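Local coordinates for (S)-ureidoglycine aminohydrolase (Escherichia coli, PDB 1RC6), which catalyses the manganese-dependent hydrolysis of (S)-ureidoglycine to (S)-ureidoglycolate and ammonia during the anaerobic use of allantoin as a nitrogen source, at residues V165-F170 / M181-F186; G203-G209 / V222-I228; Q210-L215 / L235-V241. All coordinates share one frame; numbering follows the deposited sequence.

Contact 1 (V165-F170 / M181-F186); sequences VILLDF and MHILSF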
loop_
_atom_site.group_PDB
_atom_site.type_symbol
_atom_site.label_atom_id
_atom_site.label_comp_id
_atom_site.label_asym_id
_atom_site.label_seq_id
_atom_site.Cartn_x
_atom_site.Cartn_y
_atom_site.Cartn_z
ATOM N N VAL A 165 11.180 16.752 -1.255
ATOM C CA VAL A 165 9.799 16.312 -1.428
ATOM C C VAL A 165 9.517 15.915 -2.878
ATOM O O VAL A 165 9.965 16.565 -3.817
ATOM C CB VAL A 165 8.789 17.415 -1.013
ATOM C CG1 VAL A 165 7.372 16.895 -1.119
ATOM C CG2 VAL A 165 9.068 17.862 0.399
ATOM N N ILE A 166 8.772 14.833 -3.047
ATOM C CA ILE A 166 8.418 14.341 -4.365
ATOM C C ILE A 166 7.122 13.546 -4.240
ATOM O O ILE A 166 7.051 12.582 -3.476
ATOM C CB ILE A 166 9.493 13.385 -4.927
ATOM C CG1 ILE A 166 10.818 14.117 -5.144
ATOM C CG2 ILE A 166 9.002 12.775 -6.230
ATOM C CD1 ILE A 166 11.925 13.206 -5.677
ATOM N N LEU A 167 6.095 13.950 -4.976
ATOM C CA LEU A 167 4.839 13.220 -4.941
ATOM C C LEU A 167 4.754 12.374 -6.197
ATOM O O LEU A 167 5.182 12.808 -7.265
ATOM C CB LEU A 167 3.646 14.168 -4.919
ATOM C CG LEU A 167 2.328 13.398 -5.047
ATOM C CD1 LEU A 167 2.205 12.434 -3.872
ATOM C CD2 LEU A 167 1.143 14.344 -5.086
ATOM N N LEU A 168 4.237 11.157 -6.066
ATOM C CA LEU A 168 4.048 10.299 -7.223
ATOM C C LEU A 168 2.589 9.862 -7.290
ATOM O O LEU A 168 1.985 9.529 -6.266
ATOM C CB LEU A 168 4.937 9.063 -7.151
ATOM C CG LEU A 168 6.434 9.290 -6.970
ATOM C CD1 LEU A 168 7.181 8.009 -7.340
ATOM C CD2 LEU A 168 6.904 10.446 -7.855
ATOM N N ASP A 169 2.022 9.899 -8.492
ATOM C CA ASP A 169 0.651 9.462 -8.698
ATOM C C ASP A 169 0.738 8.209 -9.564
ATOM O O ASP A 169 1.220 8.251 -10.695
ATOM C CB ASP A 169 -0.171 10.540 -9.396
ATOM C CG ASP A 169 -0.282 11.806 -8.579
ATOM O OD1 ASP A 169 0.122 11.776 -7.394
ATOM O OD2 ASP A 169 -0.778 12.826 -9.120
ATOM N N PHE A 170 0.273 7.093 -9.015
ATOM C CA PHE A 170 0.331 5.811 -9.696
ATOM C C PHE A 170 -0.746 5.538 -10.717
ATOM O O PHE A 170 -0.518 4.802 -11.664
ATOM C CB PHE A 170 0.288 4.696 -8.664
ATOM C CG PHE A 170 1.613 4.368 -8.079
ATOM C CD1 PHE A 170 2.402 3.383 -8.637
ATOM C CD2 PHE A 170 2.078 5.046 -6.959
ATOM C CE1 PHE A 170 3.645 3.073 -8.088
ATOM C CE2 PHE A 170 3.323 4.742 -6.404
ATOM C CZ PHE A 170 4.107 3.753 -6.972
ATOM N N MET A 181 -2.991 5.458 -5.788
ATOM C CA MET A 181 -1.910 5.087 -4.887
ATOM C C MET A 181 -0.839 6.162 -5.054
ATOM O O MET A 181 -0.593 6.631 -6.166
ATOM C CB MET A 181 -1.322 3.715 -5.258
ATOM C CG MET A 181 -2.243 2.506 -5.077
ATOM S SD MET A 181 -2.630 2.051 -3.355
ATOM C CE MET A 181 -1.134 2.516 -2.544
ATOM N N HIS A 182 -0.214 6.569 -3.960
ATOM C CA HIS A 182 0.820 7.590 -4.049
ATOM C C HIS A 182 2.047 7.197 -3.244
ATOM O O HIS A 182 1.967 6.382 -2.332
ATOM C CB HIS A 182 0.317 8.938 -3.511
ATOM C CG HIS A 182 -0.910 9.451 -4.188
ATOM N ND1 HIS A 182 -2.178 9.070 -3.813
ATOM C CD2 HIS A 182 -1.065 10.319 -5.213
ATOM C CE1 HIS A 182 -3.065 9.684 -4.577
ATOM N NE2 HIS A 182 -2.414 10.449 -5.435
ATOM N N ILE A 183 3.180 7.786 -3.595
ATOM C CA ILE A 183 4.419 7.557 -2.878
ATOM C C ILE A 183 4.975 8.940 -2.558
ATOM O O ILE A 183 5.078 9.780 -3.448
ATOM C CB ILE A 183 5.462 6.806 -3.727
ATOM C CG1 ILE A 183 5.264 5.295 -3.600
ATOM C CG2 ILE A 183 6.866 7.204 -3.277
ATOM C CD1 ILE A 183 6.281 4.462 -4.392
ATOM N N LEU A 184 5.302 9.181 -1.293
ATOM C CA LEU A 184 5.876 10.458 -0.873
ATOM C C LEU A 184 7.321 10.209 -0.455
ATOM O O LEU A 184 7.605 9.243 0.258
ATOM C CB LEU A 184 5.091 11.055 0.298
ATOM C CG LEU A 184 4.148 12.209 -0.059
ATOM C CD1 LEU A 184 3.306 12.600 1.141
ATOM C CD2 LEU A 184 4.969 13.392 -0.540
ATOM N N SER A 185 8.235 11.065 -0.906
ATOM C CA SER A 185 9.643 10.906 -0.571
ATOM C C SER A 185 10.188 12.193 0.039
ATOM O O SER A 185 9.781 13.283 -0.353
ATOM C CB SER A 185 10.438 10.536 -1.829
ATOM O OG SER A 185 11.666 9.892 -1.511
ATOM N N PHE A 186 11.084 12.055 1.016
ATOM C CA PHE A 186 11.708 13.201 1.687
ATOM C C PHE A 186 13.211 13.000 1.792
ATOM O O PHE A 186 13.678 12.144 2.549
ATOM C CB PHE A 186 11.167 13.393 3.103
ATOM C CG PHE A 186 9.734 13.804 3.159
ATOM C CD1 PHE A 186 8.720 12.890 2.890
ATOM C CD2 PHE A 186 9.388 15.102 3.513
ATOM C CE1 PHE A 186 7.366 13.266 2.977
ATOM C CE2 PHE A 186 8.046 15.488 3.604
ATOM C CZ PHE A 186 7.031 14.568 3.337
#

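Contact 2 (G203-G209 / V222-I228); sequences GAYILSG and VKKGDYI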
loop_
_atom_site.group_PDB
_atom_site.type_symbol
_atom_site.label_atom_id
_atom_site.label_comp_id
_atom_site.label_asym_id
_atom_site.label_seq_id
_atom_site.Cartn_x
_atom_site.Cartn_y
_atom_site.Cartn_z
ATOM N N GLY A 203 -3.835 4.321 3.865
ATOM C CA GLY A 203 -3.127 3.150 4.331
ATOM C C GLY A 203 -1.705 3.386 3.873
ATOM O O GLY A 203 -1.445 3.404 2.679
ATOM N N ALA A 204 -0.776 3.594 4.793
ATOM C CA ALA A 204 0.583 3.844 4.362
ATOM C C ALA A 204 1.558 2.817 4.879
ATOM O O ALA A 204 1.467 2.368 6.024
ATOM C CB ALA A 204 1.014 5.222 4.793
ATOM N N TYR A 205 2.478 2.433 4.009
ATOM C CA TYR A 205 3.527 1.487 4.342
ATOM C C TYR A 205 4.818 2.252 4.104
ATOM O O TYR A 205 5.060 2.740 2.999
ATOM C CB TYR A 205 3.493 0.272 3.425
ATOM C CG TYR A 205 4.609 -0.706 3.699
ATOM C CD1 TYR A 205 4.565 -1.550 4.814
ATOM C CD2 TYR A 205 5.717 -0.791 2.854
ATOM C CE1 TYR A 205 5.597 -2.456 5.076
ATOM C CE2 TYR A 205 6.753 -1.694 3.108
ATOM C CZ TYR A 205 6.686 -2.523 4.219
ATOM O OH TYR A 205 7.706 -3.423 4.468
ATOM N N ILE A 206 5.638 2.371 5.144
ATOM C CA ILE A 206 6.898 3.091 5.037
ATOM C C ILE A 206 7.886 2.285 4.222
ATOM O O ILE A 206 8.368 1.243 4.667
ATOM C CB ILE A 206 7.490 3.338 6.406
ATOM C CG1 ILE A 206 6.435 3.991 7.297
ATOM C CG2 ILE A 206 8.728 4.211 6.279
ATOM C CD1 ILE A 206 5.929 5.313 6.779
ATOM N N LEU A 207 8.184 2.784 3.027
ATOM C CA LEU A 207 9.096 2.117 2.103
ATOM C C LEU A 207 10.569 2.202 2.462
ATOM O O LEU A 207 11.328 1.256 2.242
ATOM C CB LEU A 207 8.901 2.672 0.699
ATOM C CG LEU A 207 7.599 2.258 0.036
ATOM C CD1 LEU A 207 7.465 2.964 -1.294
ATOM C CD2 LEU A 207 7.595 0.748 -0.147
ATOM N N SER A 208 10.981 3.340 3.002
ATOM C CA SER A 208 12.378 3.499 3.357
ATOM C C SER A 208 12.611 4.704 4.238
ATOM O O SER A 208 11.732 5.542 4.428
ATOM C CB SER A 208 13.230 3.645 2.095
ATOM O OG SER A 208 13.044 4.926 1.513
ATOM N N GLY A 209 13.825 4.777 4.766
ATOM C CA GLY A 209 14.194 5.884 5.611
ATOM C C GLY A 209 13.633 5.770 7.003
ATOM O O GLY A 209 13.308 4.689 7.477
ATOM N N VAL A 222 8.579 6.653 13.177
ATOM C CA VAL A 222 8.119 5.744 12.151
ATOM C C VAL A 222 9.318 5.317 11.330
ATOM O O VAL A 222 10.281 6.071 11.199
ATOM C CB VAL A 222 7.097 6.447 11.266
ATOM C CG1 VAL A 222 6.805 5.620 10.052
ATOM C CG2 VAL A 222 5.828 6.679 12.047
ATOM N N LYS A 223 9.279 4.114 10.778
ATOM C CA LYS A 223 10.412 3.669 9.992
ATOM C C LYS A 223 10.080 2.600 8.978
ATOM O O LYS A 223 9.008 2.008 9.001
ATOM C CB LYS A 223 11.514 3.164 10.917
ATOM C CG LYS A 223 11.177 1.873 11.645
ATOM C CD LYS A 223 12.152 1.631 12.797
ATOM C CE LYS A 223 12.042 0.222 13.351
ATOM N NZ LYS A 223 12.536 -0.776 12.367
ATOM N N LYS A 224 11.027 2.369 8.083
ATOM C CA LYS A 224 10.891 1.370 7.040
ATOM C C LYS A 224 10.287 0.104 7.625
ATOM O O LYS A 224 10.756 -0.391 8.646
ATOM C CB LYS A 224 12.265 1.088 6.445
ATOM C CG LYS A 224 12.344 -0.055 5.469
ATOM C CD LYS A 224 13.625 0.086 4.654
ATOM C CE LYS A 224 13.926 -1.157 3.840
ATOM N NZ LYS A 224 14.302 -2.308 4.716
ATOM N N GLY A 225 9.232 -0.399 6.989
ATOM C CA GLY A 225 8.578 -1.604 7.467
ATOM C C GLY A 225 7.301 -1.346 8.251
ATOM O O GLY A 225 6.465 -2.238 8.397
ATOM N N ASP A 226 7.143 -0.134 8.768
ATOM C CA ASP A 226 5.950 0.216 9.531
ATOM C C ASP A 226 4.760 0.447 8.611
ATOM O O ASP A 226 4.924 0.795 7.439
ATOM C CB ASP A 226 6.180 1.494 10.341
ATOM C CG ASP A 226 7.081 1.282 11.545
ATOM O OD1 ASP A 226 7.362 2.284 12.243
ATOM O OD2 ASP A 226 7.503 0.126 11.799
ATOM N N TYR A 227 3.560 0.262 9.153
ATOM C CA TYR A 227 2.343 0.472 8.397
ATOM C C TYR A 227 1.453 1.370 9.216
ATOM O O TYR A 227 1.367 1.216 10.420
ATOM C CB TYR A 227 1.604 -0.837 8.139
ATOM C CG TYR A 227 0.301 -0.612 7.410
ATOM C CD1 TYR A 227 0.281 -0.360 6.040
ATOM C CD2 TYR A 227 -0.907 -0.590 8.101
ATOM C CE1 TYR A 227 -0.920 -0.087 5.373
ATOM C CE2 TYR A 227 -2.111 -0.323 7.455
ATOM C CZ TYR A 227 -2.110 -0.073 6.096
ATOM O OH TYR A 227 -3.300 0.184 5.471
ATOM N N ILE A 228 0.762 2.292 8.564
ATOM C CA ILE A 228 -0.092 3.198 9.298
ATOM C C ILE A 228 -1.470 3.345 8.685
ATOM O O ILE A 228 -1.599 3.617 7.490
ATOM C CB ILE A 228 0.528 4.594 9.352
ATOM C CG1 ILE A 228 1.986 4.496 9.772
ATOM C CG2 ILE A 228 -0.259 5.474 10.306
ATOM C CD1 ILE A 228 2.714 5.805 9.660
#

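Contact 3 (Q210-L215 / L235-V241); sequences QGVYNL and LQAGYGV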
loop_
_atom_site.group_PDB
_atom_site.type_symbol
_atom_site.label_atom_id
_atom_site.label_comp_id
_atom_site.label_asym_id
_atom_site.label_seq_id
_atom_site.Cartn_x
_atom_site.Cartn_y
_atom_site.Cartn_z
ATOM N N GLN A 210 13.514 6.913 7.654
ATOM C CA GLN A 210 13.016 6.977 9.005
ATOM C C GLN A 210 12.517 8.387 9.224
ATOM O O GLN A 210 13.127 9.346 8.763
ATOM C CB GLN A 210 14.151 6.661 9.971
ATOM C CG GLN A 210 13.877 7.038 11.405
ATOM C CD GLN A 210 15.051 6.723 12.307
ATOM O OE1 GLN A 210 16.182 7.121 12.025
ATOM N NE2 GLN A 210 14.792 6.009 13.400
ATOM N N GLY A 211 11.402 8.518 9.919
ATOM C CA GLY A 211 10.874 9.840 10.164
ATOM C C GLY A 211 10.031 9.839 11.411
ATOM O O GLY A 211 10.056 8.886 12.181
ATOM N N VAL A 212 9.290 10.917 11.617
ATOM C CA VAL A 212 8.422 11.021 12.771
ATOM C C VAL A 212 7.051 11.495 12.314
ATOM O O VAL A 212 6.921 12.471 11.567
ATOM C CB VAL A 212 8.993 11.995 13.814
ATOM C CG1 VAL A 212 8.047 12.109 14.997
ATOM C CG2 VAL A 212 10.350 11.500 14.280
ATOM N N TYR A 213 6.029 10.781 12.762
ATOM C CA TYR A 213 4.659 11.095 12.404
ATOM C C TYR A 213 3.927 11.676 13.592
ATOM O O TYR A 213 4.309 11.452 14.735
ATOM C CB TYR A 213 3.929 9.831 11.946
ATOM C CG TYR A 213 3.501 9.847 10.501
ATOM C CD1 TYR A 213 4.441 9.938 9.471
ATOM C CD2 TYR A 213 2.154 9.760 10.161
ATOM C CE1 TYR A 213 4.047 9.941 8.136
ATOM C CE2 TYR A 213 1.749 9.763 8.830
ATOM C CZ TYR A 213 2.698 9.854 7.824
ATOM O OH TYR A 213 2.289 9.861 6.511
ATOM N N ASN A 214 2.870 12.419 13.307
ATOM C CA ASN A 214 2.052 13.020 14.340
ATOM C C ASN A 214 0.617 12.645 14.034
ATOM O O ASN A 214 -0.088 13.370 13.329
ATOM C CB ASN A 214 2.193 14.541 14.332
ATOM C CG ASN A 214 1.300 15.209 15.360
ATOM O OD1 ASN A 214 1.530 15.100 16.563
ATOM N ND2 ASN A 214 0.263 15.895 14.889
ATOM N N LEU A 215 0.191 11.504 14.564
ATOM C CA LEU A 215 -1.163 11.015 14.344
ATOM C C LEU A 215 -2.180 11.754 15.213
ATOM O O LEU A 215 -2.607 12.859 14.871
ATOM C CB LEU A 215 -1.223 9.506 14.614
ATOM C CG LEU A 215 -0.316 8.601 13.762
ATOM C CD1 LEU A 215 -0.568 8.861 12.284
ATOM C CD2 LEU A 215 1.146 8.855 14.097
ATOM N N LEU A 235 -6.171 13.910 11.443
ATOM C CA LEU A 235 -5.110 14.829 11.023
ATOM C C LEU A 235 -3.741 14.174 11.088
ATOM O O LEU A 235 -3.317 13.703 12.143
ATOM C CB LEU A 235 -5.100 16.092 11.886
ATOM C CG LEU A 235 -3.797 16.915 11.815
ATOM C CD1 LEU A 235 -3.419 17.224 10.371
ATOM C CD2 LEU A 235 -3.975 18.198 12.600
ATOM N N GLN A 236 -3.045 14.175 9.955
ATOM C CA GLN A 236 -1.727 13.564 9.857
ATOM C C GLN A 236 -0.618 14.605 9.749
ATOM O O GLN A 236 -0.869 15.781 9.506
ATOM C CB GLN A 236 -1.677 12.644 8.633
ATOM C CG GLN A 236 -2.982 11.889 8.359
ATOM C CD GLN A 236 -3.351 10.904 9.459
ATOM O OE1 GLN A 236 -4.457 10.361 9.472
ATOM N NE2 GLN A 236 -2.423 10.662 10.382
ATOM N N ALA A 237 0.616 14.150 9.924
ATOM C CA ALA A 237 1.781 15.012 9.842
ATOM C C ALA A 237 3.036 14.182 10.080
ATOM O O ALA A 237 3.050 13.299 10.937
ATOM C CB ALA A 237 1.682 16.118 10.870
ATOM N N GLY A 238 4.090 14.457 9.320
ATOM C CA GLY A 238 5.322 13.707 9.489
ATOM C C GLY A 238 6.472 14.404 8.801
ATOM O O GLY A 238 6.257 15.333 8.024
ATOM N N TYR A 239 7.695 13.971 9.080
ATOM C CA TYR A 239 8.847 14.601 8.455
ATOM C C TYR A 239 10.041 13.653 8.398
ATOM O O TYR A 239 10.201 12.790 9.260
ATOM C CB TYR A 239 9.216 15.886 9.216
ATOM C CG TYR A 239 9.849 15.656 10.574
ATOM C CD1 TYR A 239 11.203 15.347 10.684
ATOM C CD2 TYR A 239 9.092 15.722 11.745
ATOM C CE1 TYR A 239 11.794 15.106 11.920
ATOM C CE2 TYR A 239 9.674 15.482 12.992
ATOM C CZ TYR A 239 11.027 15.175 13.070
ATOM O OH TYR A 239 11.619 14.937 14.293
ATOM N N GLY A 240 10.869 13.820 7.369
ATOM C CA GLY A 240 12.042 12.977 7.215
ATOM C C GLY A 240 13.016 13.182 8.356
ATOM O O GLY A 240 12.895 14.147 9.112
ATOM N N VAL A 241 13.995 12.293 8.491
ATOM C CA VAL A 241 14.947 12.435 9.581
ATOM C C VAL A 241 16.034 11.366 9.534
ATOM O O VAL A 241 16.414 10.897 8.463
ATOM C CB VAL A 241 14.202 12.358 10.932
ATOM C CG1 VAL A 241 13.847 10.912 11.256
ATOM C CG2 VAL A 241 15.034 12.978 12.014
#

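Contact 1 (V165-F170 / M181-F186)
The Phe170 ring turns its edge to strand 181-186, with Met181 O and Ile183 CG1 lying in the ring plane, and it meets Tyr108 edge-to-face. Phe170 CD2 stands 3.2 Å from Met181 O, and farther round the rim Phe170 CE2 is 3.5 Å from Ile183 CG1. The close approach of Asp169 to the His182 imidazole is doubtful in the model; the carboxylate and ring planes stand almost perpendicular (89°). The Tyr251 ring meets that of His182 with planes at about 25°. At the opposite end, Val165 and Phe186 run side by side in the same direction, and Val165 CG2 meets Phe186 CE2 at 4.1 Å, obliquely to the ring.

With Ile183 CG1 beside its own backbone N (chi1 -87°), the longer branch goes to Phe170, while CG2 is left to approach Leu168 CD1. On the other face of the hairpin Leu167 CD1 lies 4.0 Å from His182 CB and also reaches Leu184 CG.

The backbone ladder is uneven. Phe170 N donates a straight bond of 3.0 Å to Met181 O, the same carbonyl that its ring edge touches, and Ser185 N reaches Ile166 O at 3.2 Å; the bonds linking Leu168 and Ile183 are weak.

This antiparallel hairpin closes one side of the C-terminal cupin sheet, where 166-169 is the outermost strand. Strand 179-186 is bonded on its other flank to 247-254, so that His182 packs near Lys253 and Leu184 near Tyr249, both inferred by similarity to bind substrate. On the face of Leu168 and Ile183, Ile183 touches Tyr86, and Met181 touches Phe84, both on strand 81-89 of the N-terminal cupin sheet.

Contact 2 (G203-G209 / V222-I228)
Tyr205 and Tyr227 each hold CG opposite the backbone N (chi1 177° in both), which lays either ring along the partner segment. Tyr205 CE1 comes 3.4 Å from Gly225 O, while the Tyr227 ring passes Ala204 O obliquely and carries its OH to 3.2 Å from Gly203 CA. Ile206 CG1 lies beside its own backbone N (chi1 -52°) and meets Val222 CG1, the two side chains crossing at about a right angle.

Between them the backbones bond firmly: Ala204 and Ile228 exchange two hydrogen bonds, and Ile206 N donates to Asp226 O at 2.9 Å. Gly225 N returns one to Ile206 O from within the type II turn 223-226, where glycine suits the positive phi. Asp226 OD1 secures the turn by accepting Lys223 N at 3.0 Å from above the carboxylate plane, and it also forms a salt bridge with Arg18.

Tyr227 OH is held outside the pair by Ser51 and Asp61. Strand 202-208 lies between 227-230 and 247-254, and Leu207 with Ser208 makes a classic beta bulge against Ser248. The turn leads the chain from 219-223, in the four-stranded sheet, into 227-230, in the seven-stranded one.

Contact 3 (Q210-L215 / L235-V241)
Val212 and Tyr239 run side by side across an antiparallel pair of the smaller, four-stranded sheet of the C-terminal cupin. Val212 CB rests 3.6 Å from Tyr239 CE2, and Val212 CG2 lies near the hydroxyl. Tyr239 reaches over in this way because its CG sits between backbone N and carbonyl carbon (chi1 72°). In the backbone, Val212 N donates to Tyr239 O at 3.1 Å.

One residue on, the ring of Tyr213 lies against Gly238, whose lack of a side chain lets Tyr213 CD1 come to 3.9 Å from Gly238 CA. Ala237 O stands over one face of that ring, offset toward its rim, and also accepts Asn214 N, which approaches tilted 23° from the carbonyl plane.

Farther out, Trp219 of the adjoining strand packs on Val212, Asn214 and Tyr239, while Val222 and Ile228 pack on Tyr213. Gln236, a manganese and substrate ligand by similarity, is bonded through its backbone to Glu196 and lies close to His198, two further inferred metal ligands; strand 193-198 thereby flanks the pair. The methyl Leu215 CD1 packs beside Gln236 NE2, and what holds the amide is the hydrogen bond between Gln236 OE1 and Ser234 OG.

All three contacts belong to the C-terminal cupin, but they are divided between its two sheets, with contact 2 reaching both through 222-223. Contacts 1 and 2 lie on the seven-stranded sheet, on opposite flanks of strand 247-254, and touch where Ile183 CD1 meets Leu207 CD1. Contact 3 belongs to the four-stranded sheet and shares it with contact 2 through Val222, whose N lies 2.9 Å from Gly211 O. Contact 1 is the most buried and chiefly apolar, with a loose bond ladder. Contact 2, partly buried, relies on firm backbone bonds and a polar turn. Contact 3, farthest from the centre of the chain, mixes exposed ends with Gln236 of the inferred metal site.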